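PDB 3NKG: DUF5625 domain-containing protein from Sulfurospirillum deleyianum, which is of unknown function but belongs to the DUF5625 family of a galactose-binding-domain-like clan and is built mainly of two four-stranded antiparallel sheets. Local coordinates for residues I11-A16 / S156-R161; R53-L58 / K80-D85; L58-Y63 / G72-R77. One frame throughout, in Å; residues are numbered along the deposited sequence. Where two conformers were deposited one is given.

Contact 1: residues I11-A16 / S156-R161; sequences IDLSQA and SEMIGR
S14 and I159 bring the two loops closest, with their CA atoms 5.0 Å apart. No direct hydrogen bond joins the segments. Residues 156-158 form a short 3-10 segment, and M158 to R161 make a type II beta turn, closed by R161 N on M158 O. G160 takes the positive phi (74°) of that turn. The apolar part is small. L13 CB meets CG of M158, present as selenomethionine, at 3.8 Å, and the two side chains run alongside each other in the same direction. S14 CB rests against I159 CG1 at 3.7 Å. The hydroxyl of S14 stands between its own N and carbonyl carbon (chi1 67°). There S14 OG donates to D12 OD1 at 2.6 Å, on its syn lone pair. S14 N meets D12 OD1 at 2.9 Å from above the carboxylate plane, an Asx turn. One water accepts from G160 N at 2.9 Å and donates to S14 OG; another accepts from L13 N and lies near I11 O and R161 O. Toward the sheet, L13 and M158 pack on F38 of strand 30-38. M158 also touches V163 of strand 163-169 and F57 of helix 49-58, and R161 forms a salt bridge with D50 of that helix.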
# COMPACT_ATOMS: atom_id res chain seq x y z
N ILE A 11 -1.07 -0.43 -10.12
CA ILE A 11 -2.12 -1.42 -9.95
C ILE A 11 -3.51 -0.77 -9.98
O ILE A 11 -3.66 0.45 -9.79
CB ILE A 11 -1.96 -2.19 -8.65
CG1 ILE A 11 -2.07 -1.24 -7.46
CG2 ILE A 11 -0.60 -2.89 -8.64
CD1 ILE A 11 -2.08 -1.97 -6.15
N ASP A 12 -4.52 -1.61 -10.19
CA ASP A 12 -5.91 -1.19 -10.37
C ASP A 12 -6.79 -1.73 -9.25
O ASP A 12 -7.19 -2.90 -9.29
CB ASP A 12 -6.41 -1.75 -11.70
CG ASP A 12 -7.85 -1.33 -12.01
OD1 ASP A 12 -8.47 -0.64 -11.16
OD2 ASP A 12 -8.36 -1.68 -13.10
N LEU A 13 -7.12 -0.89 -8.27
CA LEU A 13 -7.94 -1.33 -7.14
C LEU A 13 -9.45 -1.28 -7.42
O LEU A 13 -10.24 -1.63 -6.55
CB LEU A 13 -7.68 -0.47 -5.90
CG LEU A 13 -6.28 -0.34 -5.32
CD1 LEU A 13 -6.41 0.39 -4.00
CD2 LEU A 13 -5.65 -1.70 -5.11
N SER A 14 -9.85 -0.85 -8.61
CA SER A 14 -11.28 -0.77 -8.93
C SER A 14 -11.85 -2.11 -9.43
O SER A 14 -13.06 -2.28 -9.49
CB SER A 14 -11.55 0.33 -9.97
OG SER A 14 -10.97 -0.03 -11.22
N GLN A 15 -10.97 -3.06 -9.78
CA GLN A 15 -11.41 -4.36 -10.31
C GLN A 15 -10.97 -5.55 -9.44
O GLN A 15 -9.79 -5.74 -9.20
CB GLN A 15 -10.86 -4.57 -11.73
CG GLN A 15 -11.42 -3.62 -12.77
CD GLN A 15 -12.90 -3.87 -13.06
OE1 GLN A 15 -13.28 -4.97 -13.48
NE2 GLN A 15 -13.74 -2.86 -12.82
N ALA A 16 -11.93 -6.37 -9.01
CA ALA A 16 -11.63 -7.62 -8.27
C ALA A 16 -10.76 -8.53 -9.12
O ALA A 16 -10.98 -8.64 -10.33
CB ALA A 16 -12.93 -8.33 -7.84
N SER A 156 -15.05 0.88 -5.81
CA SER A 156 -15.58 1.82 -6.78
C SER A 156 -15.02 3.22 -6.57
O SER A 156 -14.93 3.99 -7.53
CB SER A 156 -17.12 1.85 -6.73
OG SER A 156 -17.60 2.41 -5.52
N GLU A 157 -14.63 3.55 -5.34
CA GLU A 157 -13.92 4.81 -5.06
C GLU A 157 -12.61 4.95 -5.85
O GLU A 157 -12.12 6.07 -6.06
CB GLU A 157 -13.59 4.94 -3.57
CG GLU A 157 -14.73 4.63 -2.65
CD GLU A 157 -14.68 3.21 -2.08
OE1 GLU A 157 -14.72 2.22 -2.86
OE2 GLU A 157 -14.62 3.09 -0.84
N MSE A 158 -12.03 3.84 -6.27
CA MSE A 158 -10.73 3.86 -6.91
C MSE A 158 -10.85 3.85 -8.43
O MSE A 158 -9.86 3.78 -9.13
CB MSE A 158 -9.92 2.66 -6.44
CG MSE A 158 -9.63 2.70 -4.95
SE MSE A 158 -8.32 4.14 -4.67
CE MSE A 158 -9.16 5.22 -3.26
N ILE A 159 -12.07 3.93 -8.93
CA ILE A 159 -12.23 3.94 -10.38
C ILE A 159 -11.52 5.17 -10.97
O ILE A 159 -11.73 6.29 -10.51
CB ILE A 159 -13.72 3.95 -10.79
CG1 ILE A 159 -14.39 2.62 -10.43
CG2 ILE A 159 -13.86 4.19 -12.29
CD1 ILE A 159 -15.95 2.65 -10.65
N GLY A 160 -10.69 4.96 -11.99
CA GLY A 160 -9.97 6.06 -12.61
C GLY A 160 -8.81 6.63 -11.79
O GLY A 160 -8.15 7.58 -12.20
N ARG A 161 -8.54 6.06 -10.62
CA ARG A 161 -7.50 6.63 -9.77
C ARG A 161 -6.23 5.83 -9.90
O ARG A 161 -6.25 4.61 -9.86
CB ARG A 161 -7.94 6.72 -8.31
CG ARG A 161 -6.82 7.21 -7.38
CD ARG A 161 -7.28 7.43 -5.94
NE ARG A 161 -8.54 8.18 -5.84
CZ ARG A 161 -8.64 9.51 -5.79
NH1 ARG A 161 -9.85 10.07 -5.68
NH2 ARG A 161 -7.57 10.29 -5.86
O HOH W 1 -6.06 1.88 -8.94
O HOH W 2 -7.85 2.20 -10.90
O HOH W 3 -9.99 2.39 -13.01

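Contact 2: residues R53-L58 / K80-D85; sequences RVWKFL and KSELGD
L83 packs against W55 and K56 where helix 76-83 lies beside helix 49-58. The CA atoms of K56 and L83 are 7.3 Å apart. L83 is the buried side of the contact. L83 CD1 touches K56 CB at 4.0 Å, and L83 CD2 lies 4.4 Å from W55 CB. No hydrogen bond crosses between the segments. The two helices form a side-by-side pair, and helix 49-58 joins it to the sheet: its V54, F57 and L58 pack on F38 of strand 30-38. The centre of the contact is about 18 Å from the centre of the chain. W55 and E82, both partly exposed, make the nearer approach. W55 has its CG anti to the backbone N (chi1 -156°), which carries the indole towards E82. There W55 CH2 meets E82 CD at 3.7 Å, with ring and carboxylate planes 43° apart. E82 has two conformers, so this approach is less certain. The indole also stacks on the ring of F60. With an alanine here instead of W55, F60 would probably lose its stacking partner and a gap would open beside L83 CD2. K56 is partly exposed too. Its chain is extended, and its NZ leaves L83 to bond to L86 O.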
# COMPACT_ATOMS: atom_id res chain seq x y z
N ARG A 53 -11.03 12.84 0.49
CA ARG A 53 -11.68 11.57 0.18
C ARG A 53 -10.68 10.45 0.28
O ARG A 53 -11.01 9.35 0.72
CB ARG A 53 -12.29 11.56 -1.22
CG ARG A 53 -13.29 12.67 -1.47
CD ARG A 53 -13.93 12.46 -2.82
NE ARG A 53 -15.21 13.13 -2.92
CZ ARG A 53 -15.47 14.12 -3.77
NH1 ARG A 53 -14.52 14.54 -4.60
NH2 ARG A 53 -16.68 14.67 -3.79
N VAL A 54 -9.44 10.72 -0.15
CA VAL A 54 -8.41 9.69 -0.09
C VAL A 54 -8.01 9.42 1.35
O VAL A 54 -7.83 8.27 1.72
CB VAL A 54 -7.19 10.01 -0.96
CG1 VAL A 54 -6.08 9.01 -0.66
CG2 VAL A 54 -7.56 9.96 -2.44
N TRP A 55 -7.86 10.48 2.14
CA TRP A 55 -7.67 10.32 3.57
C TRP A 55 -8.78 9.45 4.18
O TRP A 55 -8.54 8.52 4.94
CB TRP A 55 -7.69 11.68 4.23
CG TRP A 55 -6.99 11.70 5.51
CD1 TRP A 55 -6.57 10.62 6.24
CD2 TRP A 55 -6.59 12.87 6.24
NE1 TRP A 55 -5.92 11.06 7.38
CE2 TRP A 55 -5.93 12.43 7.40
CE3 TRP A 55 -6.75 14.24 6.02
CZ2 TRP A 55 -5.42 13.32 8.34
CZ3 TRP A 55 -6.24 15.12 6.95
CH2 TRP A 55 -5.59 14.65 8.10
N LYS A 56 -10.02 9.75 3.84
CA LYS A 56 -11.14 8.98 4.37
C LYS A 56 -10.98 7.48 4.09
O LYS A 56 -11.15 6.63 4.98
CB LYS A 56 -12.46 9.50 3.78
CG LYS A 56 -13.66 8.61 4.11
CD LYS A 56 -14.95 9.23 3.54
CE LYS A 56 -16.00 8.18 3.21
NZ LYS A 56 -17.18 8.85 2.56
N PHE A 57 -10.65 7.16 2.83
CA PHE A 57 -10.44 5.77 2.38
C PHE A 57 -9.27 5.10 3.15
O PHE A 57 -9.37 3.94 3.56
CB PHE A 57 -10.14 5.78 0.86
CG PHE A 57 -10.04 4.41 0.25
CD1 PHE A 57 -8.82 3.75 0.17
CD2 PHE A 57 -11.18 3.76 -0.23
CE1 PHE A 57 -8.72 2.46 -0.40
CE2 PHE A 57 -11.10 2.48 -0.80
CZ PHE A 57 -9.86 1.83 -0.88
N LEU A 58 -8.14 5.79 3.26
CA LEU A 58 -6.96 5.25 3.97
C LEU A 58 -7.19 5.01 5.47
O LEU A 58 -6.70 4.02 6.03
CB LEU A 58 -5.75 6.19 3.79
CG LEU A 58 -5.14 6.25 2.38
CD1 LEU A 58 -4.01 7.28 2.26
CD2 LEU A 58 -4.66 4.85 2.00
N LYS A 80 -13.72 13.31 12.51
CA LYS A 80 -14.89 14.13 12.16
C LYS A 80 -14.48 15.60 11.99
O LYS A 80 -14.95 16.31 11.07
CB LYS A 80 -15.99 13.96 13.22
CG LYS A 80 -17.29 14.66 12.87
CD LYS A 80 -17.94 14.09 11.60
CE LYS A 80 -19.21 14.90 11.27
NZ LYS A 80 -20.02 14.27 10.19
N SER A 81 -13.57 16.07 12.84
CA SER A 81 -13.05 17.42 12.70
C SER A 81 -12.31 17.59 11.37
O SER A 81 -12.45 18.62 10.70
CB SER A 81 -12.13 17.77 13.87
OG SER A 81 -12.86 17.89 15.07
N GLU A 82 -11.53 16.59 10.97
CA GLU A 82 -10.81 16.65 9.70
C GLU A 82 -11.75 16.57 8.49
O GLU A 82 -11.62 17.35 7.54
CB GLU A 82 -9.76 15.53 9.59
CG GLU A 82 -8.66 15.52 10.68
CD GLU A 82 -7.58 16.60 10.50
OE1 GLU A 82 -7.72 17.47 9.60
OE2 GLU A 82 -6.59 16.58 11.26
N LEU A 83 -12.69 15.62 8.52
CA LEU A 83 -13.47 15.26 7.33
C LEU A 83 -14.90 15.79 7.24
O LEU A 83 -15.50 15.77 6.15
CB LEU A 83 -13.50 13.74 7.18
CG LEU A 83 -12.12 13.08 7.13
CD1 LEU A 83 -12.30 11.58 7.15
CD2 LEU A 83 -11.37 13.54 5.88
N GLY A 84 -15.48 16.20 8.36
CA GLY A 84 -16.85 16.71 8.37
C GLY A 84 -17.95 15.79 7.82
O GLY A 84 -18.07 14.62 8.23
N ASP A 85 -18.75 16.32 6.90
CA ASP A 85 -19.88 15.61 6.30
C ASP A 85 -19.46 14.42 5.44
O ASP A 85 -20.32 13.72 4.89
CB ASP A 85 -20.71 16.56 5.43
CG ASP A 85 -21.31 17.71 6.20
OD1 ASP A 85 -21.32 17.67 7.45
OD2 ASP A 85 -21.78 18.67 5.54

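Contact 3: residues L58-Y63 / G72-R77; sequences LGFNSY and GYVDYR
S62 and G72 form an antiparallel hydrogen-bonded pair, with bonds of 2.9 Å from S62 N to G72 O and from G72 N to S62 O. A CB at G72 would clash with S62 CB, so the glycine lets the CA atoms of S62 and G72 come to 4.2 Å. N61 CA adds a CA-H...O contact to G72 O at 3.2 Å. Beyond the bridge the N61 side chain takes over. With CG beside its own backbone N (chi1 -71°), the N61 amide turns toward residue 74, and N61 OD1 accepts from V74 N at 2.9 Å, nearly along the C=O axis. The other end of the amide is held too: ND2 bonds to D94 OD1, which should fix the rotation of the group. On the other flank V74 CB sits on F60 CB at 3.7 Å, and V74 CG1 passes obliquely by the F60 ring. D75 is the N-cap of helix 76-83: D75 OD2 accepts from R77 N at 2.7 Å, 31° out of the carboxylate plane. The contact thus leads from the hairpin of strands 62-63 and 70-72 into helix 76-83. The F60 ring packs on A79 and L83 of that helix, while the backbone of N61 bonds to C93 and N126 in neighbouring loops.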
# COMPACT_ATOMS: atom_id res chain seq x y z
N LEU A 58 -8.14 5.79 3.26
CA LEU A 58 -6.96 5.25 3.97
C LEU A 58 -7.19 5.01 5.47
O LEU A 58 -6.70 4.02 6.03
CB LEU A 58 -5.75 6.19 3.79
CG LEU A 58 -5.14 6.25 2.38
CD1 LEU A 58 -4.01 7.28 2.26
CD2 LEU A 58 -4.66 4.85 2.00
N GLY A 59 -7.91 5.92 6.12
CA GLY A 59 -8.05 5.86 7.57
C GLY A 59 -7.08 6.80 8.28
O GLY A 59 -6.28 7.47 7.62
N PHE A 60 -7.13 6.82 9.61
CA PHE A 60 -6.29 7.69 10.44
C PHE A 60 -5.31 6.96 11.36
O PHE A 60 -4.31 7.52 11.77
CB PHE A 60 -7.22 8.58 11.29
CG PHE A 60 -7.92 9.63 10.49
CD1 PHE A 60 -8.97 9.30 9.65
CD2 PHE A 60 -7.53 10.95 10.57
CE1 PHE A 60 -9.62 10.26 8.90
CE2 PHE A 60 -8.18 11.94 9.82
CZ PHE A 60 -9.22 11.59 8.98
N ASN A 61 -5.64 5.72 11.73
CA ASN A 61 -4.77 4.89 12.55
C ASN A 61 -3.52 4.48 11.77
O ASN A 61 -3.57 4.34 10.54
CB ASN A 61 -5.53 3.63 13.02
CG ASN A 61 -6.62 3.97 14.05
OD1 ASN A 61 -6.52 4.98 14.73
ND2 ASN A 61 -7.65 3.12 14.16
N SER A 62 -2.41 4.28 12.49
CA SER A 62 -1.15 3.94 11.85
C SER A 62 -0.52 2.71 12.50
O SER A 62 -0.53 2.58 13.73
CB SER A 62 -0.14 5.11 11.94
OG SER A 62 -0.68 6.30 11.41
N TYR A 63 0.07 1.86 11.66
CA TYR A 63 0.69 0.60 12.10
C TYR A 63 2.09 0.48 11.52
O TYR A 63 2.31 0.78 10.35
CB TYR A 63 -0.20 -0.57 11.66
CG TYR A 63 -1.58 -0.53 12.27
CD1 TYR A 63 -2.60 0.20 11.67
CD2 TYR A 63 -1.87 -1.22 13.45
CE1 TYR A 63 -3.86 0.27 12.23
CE2 TYR A 63 -3.14 -1.16 14.03
CZ TYR A 63 -4.13 -0.41 13.41
OH TYR A 63 -5.41 -0.36 13.94
N GLY A 72 -0.13 4.68 15.73
CA GLY A 72 -1.01 5.84 15.63
C GLY A 72 -2.46 5.48 15.92
O GLY A 72 -3.06 4.59 15.28
N TYR A 73 -3.02 6.15 16.92
CA TYR A 73 -4.44 5.99 17.25
C TYR A 73 -5.19 7.31 17.13
O TYR A 73 -4.75 8.34 17.64
CB TYR A 73 -4.62 5.43 18.66
CG TYR A 73 -6.06 5.53 19.08
CD1 TYR A 73 -7.02 4.63 18.61
CD2 TYR A 73 -6.48 6.56 19.93
CE1 TYR A 73 -8.34 4.73 18.97
CE2 TYR A 73 -7.81 6.66 20.30
CZ TYR A 73 -8.73 5.75 19.82
OH TYR A 73 -10.05 5.87 20.18
N VAL A 74 -6.35 7.27 16.49
CA VAL A 74 -7.14 8.47 16.30
C VAL A 74 -8.60 8.15 16.51
O VAL A 74 -9.11 7.18 15.94
CB VAL A 74 -6.91 9.05 14.90
CG1 VAL A 74 -7.88 10.22 14.62
CG2 VAL A 74 -5.47 9.51 14.75
N ASP A 75 -9.26 8.94 17.36
CA ASP A 75 -10.68 8.76 17.66
C ASP A 75 -11.56 9.38 16.58
O ASP A 75 -11.14 10.27 15.85
CB ASP A 75 -11.05 9.43 18.98
CG ASP A 75 -12.49 9.18 19.38
OD1 ASP A 75 -12.74 8.11 19.94
OD2 ASP A 75 -13.36 10.04 19.12
N TYR A 76 -12.79 8.89 16.50
CA TYR A 76 -13.81 9.45 15.62
C TYR A 76 -13.91 10.97 15.69
O TYR A 76 -14.02 11.62 14.65
CB TYR A 76 -15.19 8.79 15.88
CG TYR A 76 -16.34 9.60 15.35
CD1 TYR A 76 -16.71 9.54 14.01
CD2 TYR A 76 -17.04 10.46 16.19
CE1 TYR A 76 -17.77 10.32 13.52
CE2 TYR A 76 -18.08 11.23 15.72
CZ TYR A 76 -18.44 11.16 14.39
OH TYR A 76 -19.48 11.94 13.96
N ARG A 77 -13.91 11.55 16.90
CA ARG A 77 -14.03 13.01 17.00
C ARG A 77 -13.02 13.77 16.13
O ARG A 77 -13.37 14.76 15.49
CB ARG A 77 -13.87 13.48 18.44
CG ARG A 77 -15.06 13.20 19.31
CD ARG A 77 -14.87 13.87 20.65
NE ARG A 77 -15.75 13.29 21.66
CZ ARG A 77 -15.77 13.65 22.93
NH1 ARG A 77 -14.96 14.61 23.37
NH2 ARG A 77 -16.60 13.04 23.77

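From the N terminus, the chain leaves strand 7-11 through 11-16, the first side of contact 1. Its partner, 156-161, comes some 140 residues later, just before strand 163-169. Contact 1 therefore closes a loop holding most of the fold. Inside it, helix 49-58 starts contact 2, which 80-85 closes. Contact 3 lies within that smaller loop: 58-63 pairs with 72-77 before helix 76-83 runs on. The three loops nest and none cross. Contacts 2 and 3 share L58 and touch through F60. Contact 1 meets contact 2 where M158 CE lies 3.7 Å from F57 CG, so the helical side region is joined to the sheet-connecting loops. Contacts 1 and 3 do not touch.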